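PDB 3C38: autoinducer 2 sensor kinase/phosphatase LuxQ from Vibrio cholerae, which senses the quorum signal AI-2 through the LuxP complex bound by its periplasmic domain, switching from histidine kinase to phosphatase in a phosphorelay through LuxU to LuxO. Local coordinates for residues Phe85-Asp90 with Lys111-Val116; Met138-Leu143 with Val152-Val157. All coordinates share one frame; numbering follows the deposited sequence.

Contact 1 of 2, residues Phe85-Asp90 with Lys111-Val116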
ATOM      1  N   PHE A  85       9.894  -8.140   1.886  1.00 44.20           N
ATOM      2  CA  PHE A  85      11.249  -8.558   1.565  1.00 44.83           C
ATOM      3  C   PHE A  85      12.175  -7.982   2.633  1.00 46.28           C
ATOM      4  O   PHE A  85      11.907  -6.916   3.194  1.00 45.82           O
ATOM      5  CB  PHE A  85      11.650  -8.136   0.140  1.00 42.08           C
ATOM      6  CG  PHE A  85      11.840  -6.666  -0.039  1.00 41.36           C
ATOM      7  CD1 PHE A  85      13.005  -6.044   0.395  1.00 40.02           C
ATOM      8  CD2 PHE A  85      10.854  -5.897  -0.652  1.00 40.62           C
ATOM      9  CE1 PHE A  85      13.187  -4.689   0.217  1.00 40.33           C
ATOM     10  CE2 PHE A  85      11.024  -4.533  -0.836  1.00 38.43           C
ATOM     11  CZ  PHE A  85      12.192  -3.926  -0.401  1.00 41.35           C
ATOM     12  N   ILE A  86      13.243  -8.712   2.940  1.00 48.71           N
ATOM     13  CA  ILE A  86      14.194  -8.282   3.960  1.00 50.89           C
ATOM     14  C   ILE A  86      15.515  -7.845   3.346  1.00 51.74           C
ATOM     15  O   ILE A  86      16.106  -8.563   2.541  1.00 52.00           O
ATOM     16  CB  ILE A  86      14.449  -9.416   4.976  1.00 51.59           C
ATOM     17  CG1 ILE A  86      13.138  -9.792   5.666  1.00 51.51           C
ATOM     18  CG2 ILE A  86      15.466  -8.978   6.016  1.00 53.60           C
ATOM     19  CD1 ILE A  86      13.258 -10.974   6.597  1.00 51.44           C
ATOM     20  N   SER A  87      15.964  -6.655   3.730  1.00 52.95           N
ATOM     21  CA  SER A  87      17.209  -6.099   3.225  1.00 53.40           C
ATOM     22  C   SER A  87      18.313  -6.019   4.279  1.00 54.12           C
ATOM     23  O   SER A  87      18.063  -5.985   5.482  1.00 54.32           O
ATOM     24  CB  SER A  87      16.977  -4.692   2.660  1.00 54.08           C
ATOM     25  OG  SER A  87      17.753  -3.710   3.350  1.00 51.51           O
ATOM     26  N   SER A  88      19.543  -5.994   3.790  1.00 54.60           N
ATOM     27  CA  SER A  88      20.732  -5.872   4.612  1.00 54.73           C
ATOM     28  C   SER A  88      21.644  -5.137   3.647  1.00 53.81           C
ATOM     29  O   SER A  88      22.369  -5.754   2.867  1.00 51.46           O
ATOM     30  CB  SER A  88      21.299  -7.246   4.962  1.00 55.27           C
ATOM     31  OG  SER A  88      22.219  -7.129   6.036  1.00 56.19           O
ATOM     32  N   HIS A  89      21.576  -3.811   3.696  1.00 53.80           N
ATOM     33  CA  HIS A  89      22.323  -2.959   2.782  1.00 56.77           C
ATOM     34  C   HIS A  89      21.694  -3.240   1.415  1.00 57.32           C
ATOM     35  O   HIS A  89      20.605  -3.816   1.343  1.00 57.49           O
ATOM     36  CB  HIS A  89      23.816  -3.298   2.797  1.00 56.47           C
ATOM     37  CG  HIS A  89      24.401  -3.338   4.171  1.00 57.07           C
ATOM     38  ND1 HIS A  89      24.176  -2.345   5.101  1.00 58.22           N
ATOM     39  CD2 HIS A  89      25.167  -4.266   4.792  1.00 57.01           C
ATOM     40  CE1 HIS A  89      24.776  -2.661   6.235  1.00 58.29           C
ATOM     41  NE2 HIS A  89      25.385  -3.824   6.074  1.00 57.14           N
ATOM     42  N   ASP A  90      22.356  -2.847   0.336  1.00 58.39           N
ATOM     43  CA  ASP A  90      21.796  -3.065  -0.992  1.00 59.00           C
ATOM     44  C   ASP A  90      21.565  -4.537  -1.316  1.00 59.38           C
ATOM     45  O   ASP A  90      21.235  -4.883  -2.450  1.00 59.73           O
ATOM     46  CB  ASP A  90      22.701  -2.445  -2.053  1.00 59.92           C
ATOM     47  CG  ASP A  90      23.048  -1.006  -1.749  1.00 63.73           C
ATOM     48  OD1 ASP A  90      22.117  -0.186  -1.569  1.00 66.32           O
ATOM     49  OD2 ASP A  90      24.256  -0.689  -1.694  1.00 65.53           O
ATOM     50  N   LYS A 111      16.385  -1.066  -5.879  1.00 43.63           N
ATOM     51  CA  LYS A 111      16.365   0.384  -5.982  1.00 43.60           C
ATOM     52  C   LYS A 111      15.451   1.010  -4.927  1.00 43.98           C
ATOM     53  O   LYS A 111      15.663   2.153  -4.498  1.00 43.59           O
ATOM     54  CB  LYS A 111      15.908   0.775  -7.383  1.00 45.38           C
ATOM     55  CG  LYS A 111      16.662   0.039  -8.498  1.00 45.72           C
ATOM     56  CD  LYS A 111      16.338   0.644  -9.864  1.00 47.75           C
ATOM     57  CE  LYS A 111      17.295   0.175 -10.948  1.00 48.56           C
ATOM     58  NZ  LYS A 111      17.079   0.944 -12.210  1.00 51.52           N
ATOM     59  N   LEU A 112      14.437   0.252  -4.509  1.00 44.35           N
ATOM     60  CA  LEU A 112      13.487   0.716  -3.503  1.00 45.91           C
ATOM     61  C   LEU A 112      14.157   0.793  -2.141  1.00 46.49           C
ATOM     62  O   LEU A 112      13.806   1.637  -1.321  1.00 45.82           O
ATOM     63  CB  LEU A 112      12.284  -0.227  -3.433  1.00 46.97           C
ATOM     64  CG  LEU A 112      11.392  -0.265  -4.674  1.00 48.10           C
ATOM     65  CD1 LEU A 112      10.241  -1.237  -4.455  1.00 47.94           C
ATOM     66  CD2 LEU A 112      10.858   1.132  -4.960  1.00 48.79           C
ATOM     67  N   ILE A 113      15.121  -0.097  -1.911  1.00 47.24           N
ATOM     68  CA  ILE A 113      15.868  -0.134  -0.658  1.00 48.73           C
ATOM     69  C   ILE A 113      16.344   1.274  -0.333  1.00 47.22           C
ATOM     70  O   ILE A 113      16.164   1.769   0.770  1.00 47.80           O
ATOM     71  CB  ILE A 113      17.123  -1.018  -0.777  1.00 50.35           C
ATOM     72  CG1 ILE A 113      16.756  -2.393  -1.333  1.00 53.65           C
ATOM     73  CG2 ILE A 113      17.799  -1.140   0.570  1.00 50.68           C
ATOM     74  CD1 ILE A 113      15.894  -3.207  -0.435  1.00 55.83           C
ATOM     75  N   ARG A 114      16.964   1.907  -1.313  1.00 47.52           N
ATOM     76  CA  ARG A 114      17.484   3.257  -1.149  1.00 49.01           C
ATOM     77  C   ARG A 114      16.367   4.276  -1.008  1.00 49.54           C
ATOM     78  O   ARG A 114      16.404   5.136  -0.128  1.00 50.03           O
ATOM     79  CB  ARG A 114      18.342   3.626  -2.358  1.00 50.42           C
ATOM     80  CG  ARG A 114      19.617   2.826  -2.487  1.00 51.56           C
ATOM     81  CD  ARG A 114      20.610   3.224  -1.411  1.00 53.93           C
ATOM     82  NE  ARG A 114      21.845   2.452  -1.506  1.00 54.47           N
ATOM     83  CZ  ARG A 114      23.047   2.961  -1.270  1.00 54.94           C
ATOM     84  NH1 ARG A 114      23.167   4.238  -0.925  1.00 55.22           N
ATOM     85  NH2 ARG A 114      24.124   2.199  -1.390  1.00 54.50           N
ATOM     86  N   ARG A 115      15.373   4.167  -1.886  0.50 50.35           N
ATOM     87  CA  ARG A 115      14.232   5.077  -1.901  0.50 50.67           C
ATOM     88  C   ARG A 115      13.595   5.261  -0.530  0.50 50.93           C
ATOM     89  O   ARG A 115      13.325   6.383  -0.107  0.50 51.21           O
ATOM     90  CB  ARG A 115      13.176   4.575  -2.890  0.50 51.70           C
ATOM     91  CG  ARG A 115      13.673   4.483  -4.324  0.50 51.84           C
ATOM     92  CD  ARG A 115      12.533   4.182  -5.274  0.50 53.19           C
ATOM     93  NE  ARG A 115      12.931   4.322  -6.671  0.50 52.72           N
ATOM     94  CZ  ARG A 115      12.085   4.247  -7.689  0.50 52.87           C
ATOM     95  NH1 ARG A 115      10.803   4.032  -7.455  0.50 53.98           N
ATOM     96  NH2 ARG A 115      12.512   4.405  -8.932  0.50 53.81           N
ATOM     97  N   VAL A 116      13.347   4.155   0.159  1.00 50.67           N
ATOM     98  CA  VAL A 116      12.745   4.207   1.482  1.00 51.54           C
ATOM     99  C   VAL A 116      13.887   4.231   2.501  1.00 52.08           C
ATOM    100  O   VAL A 116      14.138   3.255   3.199  1.00 51.72           O
ATOM    101  CB  VAL A 116      11.838   2.977   1.709  1.00 51.15           C
ATOM    102  CG1 VAL A 116      11.191   3.047   3.070  1.00 51.73           C
ATOM    103  CG2 VAL A 116      10.774   2.917   0.632  1.00 50.34           C
TER
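Ile113 of helix 106-115 packs against Ser87 of strand 83-88, with Phe85 beside it, a helix-on-sheet contact in the periplasmic domain of LuxQ, which belongs to the Cache clan, closed at its exposed end by a salt bridge between Asp90 and Arg114. With CG1 anti to its carbonyl carbon (chi1 -52°), the isoleucine divides the work between two branches: Ile113 CD1 lies 3.6 Å from Ser87 CB, and Ile113 CG2 lies 3.8 Å from Ser87 OG, with the carbonyl of His89, just past the strand, a little farther off. Phe85 is a further apolar neighbour, though its exact approach to Ile113 is doubtful. A branched aliphatic residue suits this place because it gives apolar surface both to Ser87 and to the start of the loop that follows the strand. Ser87, small and facing the helix, lets the isoleucine come close to the strand; its OG makes a weak hydrogen bond to His89 O.

At the solvent-facing end, Arg114 presents its guanidinium side-on to Asp90, the two flat groups nearly coplanar at 6°. Arg114 NE donates to Asp90 OD1 at 2.7 Å and Arg114 NH2 to Asp90 OD2 at 2.9 Å, each oxygen accepting on its syn lone pair. The paired bonds restrict rotation of the carboxylate, and long, flexible arginine suits the reach from the helix.

Around these segments, Ile92 of strand 91-95 and Tyr156 of strand 153-160 also touch Ile113. Phe85 stacks on Tyr156, and Leu112 packs on Met138 of strand 134-143 and Val125 of strand 123-127, so the helix covers one face of the sheet.

Contact 2 of 2, residues Met138-Leu143 with Val152-Val157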
ATOM      1  N   MET A 138       5.324   1.969   0.724  1.00 33.55           N
ATOM      2  CA  MET A 138       6.259   1.094   1.398  1.00 35.38           C
ATOM      3  C   MET A 138       6.702   1.633   2.734  1.00 34.04           C
ATOM      4  O   MET A 138       6.680   2.841   2.971  1.00 33.63           O
ATOM      5  CB  MET A 138       7.487   0.849   0.532  1.00 41.42           C
ATOM      6  CG  MET A 138       7.269  -0.156  -0.563  1.00 47.67           C
ATOM      7  SD  MET A 138       8.840  -0.701  -1.189  1.00 57.97           S
ATOM      8  CE  MET A 138       9.459  -1.600   0.188  1.00 54.07           C
ATOM      9  N   ARG A 139       7.110   0.719   3.603  1.00 32.72           N
ATOM     10  CA  ARG A 139       7.570   1.088   4.930  1.00 34.06           C
ATOM     11  C   ARG A 139       8.627   0.095   5.395  1.00 33.08           C
ATOM     12  O   ARG A 139       8.526  -1.107   5.143  1.00 30.38           O
ATOM     13  CB  ARG A 139       6.388   1.128   5.900  1.00 33.92           C
ATOM     14  CG  ARG A 139       6.717   1.706   7.265  1.00 36.24           C
ATOM     15  CD  ARG A 139       5.443   1.958   8.045  1.00 35.84           C
ATOM     16  NE  ARG A 139       5.719   2.481   9.380  1.00 37.49           N
ATOM     17  CZ  ARG A 139       6.148   1.737  10.393  1.00 35.73           C
ATOM     18  NH1 ARG A 139       6.344   0.434  10.221  1.00 31.40           N
ATOM     19  NH2 ARG A 139       6.379   2.299  11.571  1.00 35.72           N
ATOM     20  N   ARG A 140       9.650   0.620   6.065  1.00 36.23           N
ATOM     21  CA  ARG A 140      10.762  -0.192   6.563  1.00 37.95           C
ATOM     22  C   ARG A 140      10.760  -0.303   8.096  1.00 37.12           C
ATOM     23  O   ARG A 140      10.483   0.664   8.801  1.00 36.64           O
ATOM     24  CB  ARG A 140      12.088   0.440   6.111  1.00 39.93           C
ATOM     25  CG  ARG A 140      13.303  -0.434   6.294  1.00 40.46           C
ATOM     26  CD  ARG A 140      14.594   0.325   5.991  1.00 42.95           C
ATOM     27  NE  ARG A 140      14.816   1.398   6.949  1.00 48.41           N
ATOM     28  CZ  ARG A 140      16.007   1.914   7.233  1.00 50.92           C
ATOM     29  NH1 ARG A 140      17.097   1.456   6.631  1.00 48.87           N
ATOM     30  NH2 ARG A 140      16.105   2.886   8.133  1.00 52.79           N
ATOM     31  N   SER A 141      11.078  -1.483   8.610  1.00 38.98           N
ATOM     32  CA  SER A 141      11.143  -1.670  10.053  1.00 41.93           C
ATOM     33  C   SER A 141      12.418  -2.432  10.424  1.00 42.57           C
ATOM     34  O   SER A 141      12.653  -3.548   9.960  1.00 42.00           O
ATOM     35  CB  SER A 141       9.909  -2.428  10.553  1.00 42.06           C
ATOM     36  OG  SER A 141       9.848  -2.404  11.972  1.00 43.77           O
ATOM     37  N   SER A 142      13.238  -1.818  11.268  1.00 44.56           N
ATOM     38  CA  SER A 142      14.501  -2.416  11.698  1.00 48.00           C
ATOM     39  C   SER A 142      14.328  -3.792  12.323  1.00 50.34           C
ATOM     40  O   SER A 142      13.390  -4.027  13.076  1.00 51.80           O
ATOM     41  CB  SER A 142      15.185  -1.490  12.704  1.00 49.37           C
ATOM     42  OG  SER A 142      15.160  -0.141  12.248  1.00 48.90           O
ATOM     43  N   LEU A 143      15.235  -4.705  11.994  1.00 53.63           N
ATOM     44  CA  LEU A 143      15.208  -6.059  12.545  1.00 56.37           C
ATOM     45  C   LEU A 143      16.413  -6.165  13.468  1.00 60.21           C
ATOM     46  O   LEU A 143      17.537  -6.389  13.017  1.00 60.20           O
ATOM     47  CB  LEU A 143      15.316  -7.106  11.434  1.00 53.21           C
ATOM     48  CG  LEU A 143      14.127  -7.204  10.483  1.00 53.33           C
ATOM     49  CD1 LEU A 143      14.449  -8.155   9.344  1.00 51.85           C
ATOM     50  CD2 LEU A 143      12.901  -7.685  11.250  1.00 53.63           C
ATOM     51  N   VAL A 152      20.005  -6.849  12.316  1.00 57.87           N
ATOM     52  CA  VAL A 152      20.342  -7.999  11.488  1.00 56.23           C
ATOM     53  C   VAL A 152      19.816  -7.743  10.075  1.00 54.90           C
ATOM     54  O   VAL A 152      20.132  -8.476   9.137  1.00 53.29           O
ATOM     55  CB  VAL A 152      19.688  -9.282  12.040  1.00 56.63           C
ATOM     56  CG1 VAL A 152      20.063 -10.486  11.183  1.00 56.95           C
ATOM     57  CG2 VAL A 152      20.125  -9.492  13.478  1.00 59.01           C
ATOM     58  N   GLY A 153      19.013  -6.693   9.939  1.00 53.64           N
ATOM     59  CA  GLY A 153      18.446  -6.352   8.648  1.00 52.21           C
ATOM     60  C   GLY A 153      17.237  -5.439   8.754  1.00 51.05           C
ATOM     61  O   GLY A 153      17.000  -4.799   9.783  1.00 51.19           O
ATOM     62  N   TYR A 154      16.468  -5.376   7.676  1.00 48.89           N
ATOM     63  CA  TYR A 154      15.282  -4.544   7.628  1.00 45.50           C
ATOM     64  C   TYR A 154      14.170  -5.283   6.906  1.00 44.65           C
ATOM     65  O   TYR A 154      14.409  -5.996   5.921  1.00 42.75           O
ATOM     66  CB  TYR A 154      15.594  -3.236   6.905  1.00 45.77           C
ATOM     67  CG  TYR A 154      16.338  -2.238   7.757  1.00 49.09           C
ATOM     68  CD1 TYR A 154      15.662  -1.457   8.693  1.00 49.77           C
ATOM     69  CD2 TYR A 154      17.723  -2.085   7.649  1.00 50.83           C
ATOM     70  CE1 TYR A 154      16.339  -0.544   9.499  1.00 49.77           C
ATOM     71  CE2 TYR A 154      18.415  -1.174   8.458  1.00 50.56           C
ATOM     72  CZ  TYR A 154      17.710  -0.410   9.381  1.00 51.12           C
ATOM     73  OH  TYR A 154      18.367   0.492  10.182  1.00 52.82           O
ATOM     74  N   LEU A 155      12.956  -5.137   7.426  1.00 42.48           N
ATOM     75  CA  LEU A 155      11.792  -5.760   6.822  1.00 39.92           C
ATOM     76  C   LEU A 155      11.034  -4.653   6.100  1.00 39.02           C
ATOM     77  O   LEU A 155      10.697  -3.609   6.680  1.00 38.05           O
ATOM     78  CB  LEU A 155      10.891  -6.414   7.878  1.00 38.89           C
ATOM     79  CG  LEU A 155       9.578  -7.001   7.338  1.00 36.57           C
ATOM     80  CD1 LEU A 155       9.879  -8.014   6.258  1.00 34.77           C
ATOM     81  CD2 LEU A 155       8.785  -7.649   8.467  1.00 34.63           C
ATOM     82  N   TYR A 156      10.803  -4.877   4.814  1.00 36.36           N
ATOM     83  CA  TYR A 156      10.083  -3.922   3.994  1.00 33.89           C
ATOM     84  C   TYR A 156       8.739  -4.538   3.642  1.00 32.79           C
ATOM     85  O   TYR A 156       8.666  -5.710   3.265  1.00 32.26           O
ATOM     86  CB  TYR A 156      10.854  -3.632   2.697  1.00 35.80           C
ATOM     87  CG  TYR A 156      12.123  -2.812   2.845  1.00 34.51           C
ATOM     88  CD1 TYR A 156      13.292  -3.365   3.372  1.00 36.27           C
ATOM     89  CD2 TYR A 156      12.155  -1.485   2.430  1.00 36.68           C
ATOM     90  CE1 TYR A 156      14.470  -2.596   3.472  1.00 35.77           C
ATOM     91  CE2 TYR A 156      13.309  -0.719   2.530  1.00 37.56           C
ATOM     92  CZ  TYR A 156      14.456  -1.275   3.047  1.00 35.60           C
ATOM     93  OH  TYR A 156      15.575  -0.485   3.137  1.00 38.77           O
ATOM     94  N   VAL A 157       7.678  -3.755   3.786  1.00 31.22           N
ATOM     95  CA  VAL A 157       6.341  -4.212   3.434  1.00 30.62           C
ATOM     96  C   VAL A 157       5.769  -3.176   2.484  1.00 29.95           C
ATOM     97  O   VAL A 157       6.023  -1.971   2.625  1.00 28.48           O
ATOM     98  CB  VAL A 157       5.397  -4.329   4.671  1.00 29.98           C
ATOM     99  CG1 VAL A 157       6.005  -5.277   5.702  1.00 29.19           C
ATOM    100  CG2 VAL A 157       5.139  -2.960   5.276  1.00 27.37           C
TER
HETATM  101  O   HOH W   1      16.297   2.063  11.692  1.00 61.46           O
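Arg140 lies between two tyrosines of the partner strand in an antiparallel beta hairpin, strands 134-143 and 153-160, inside the five-stranded sheet of the periplasmic domain. Its guanidinium lies flat on the Tyr154 ring, the planes 3° apart and Arg140 CZ 3.6 Å from the ring centroid, a cation-pi stack. The aliphatic part serves the other tyrosine: Arg140 CG sits over the Tyr156 face in a CH-pi contact, 3.7 Å from its centroid. Arginine suits the place because its methylenes and its flat charged end can each cover a ring; the bend at chi3 (65°) turns the guanidinium onto Tyr154. Met138 CE meets the edge of the Tyr156 ring, 3.5 Å from CD2.

Backbone bonds set this register. Arg139 and Val157, like Ser141 and Leu155, form hydrogen-bonded pairs. Their side chains occupy the opposite face, where helix 22-47 lies: Asp45 takes Arg139 NH2 and Ser141 OG, and Gln44 takes Arg139 NH1. At the loop end of the hairpin, Val152 and Gly153 both face Leu143 in a classic beta bulge; with the backbone angles of Gly153 a CB would collide with Val152 O, which alone demands glycine. There Val152 N donates to Leu143 O at 2.6 Å, nearly in line with the carbonyl.

Both contacts build on the same antiparallel sheet, in which strands 83-88 and 153-160 are neighbours: Ser87 N lies 2.8 Å from Tyr154 O, and Phe85 O 2.8 Å from Tyr156 N, both probable hydrogen bonds. Contact 2 is the more buried, a strand pair within the sheet held by paired backbone bonds that stay regular until the bulge at Leu143, with arginine and tyrosine side chains layered on one face. Contact 1 is partly exposed and has no backbone bond between its segments; a helix meets the strand through apolar side chains inside and a salt bridge at the rim. Arg140 lies over an aromatic ring, whereas Arg114 grips a carboxylate edge-on.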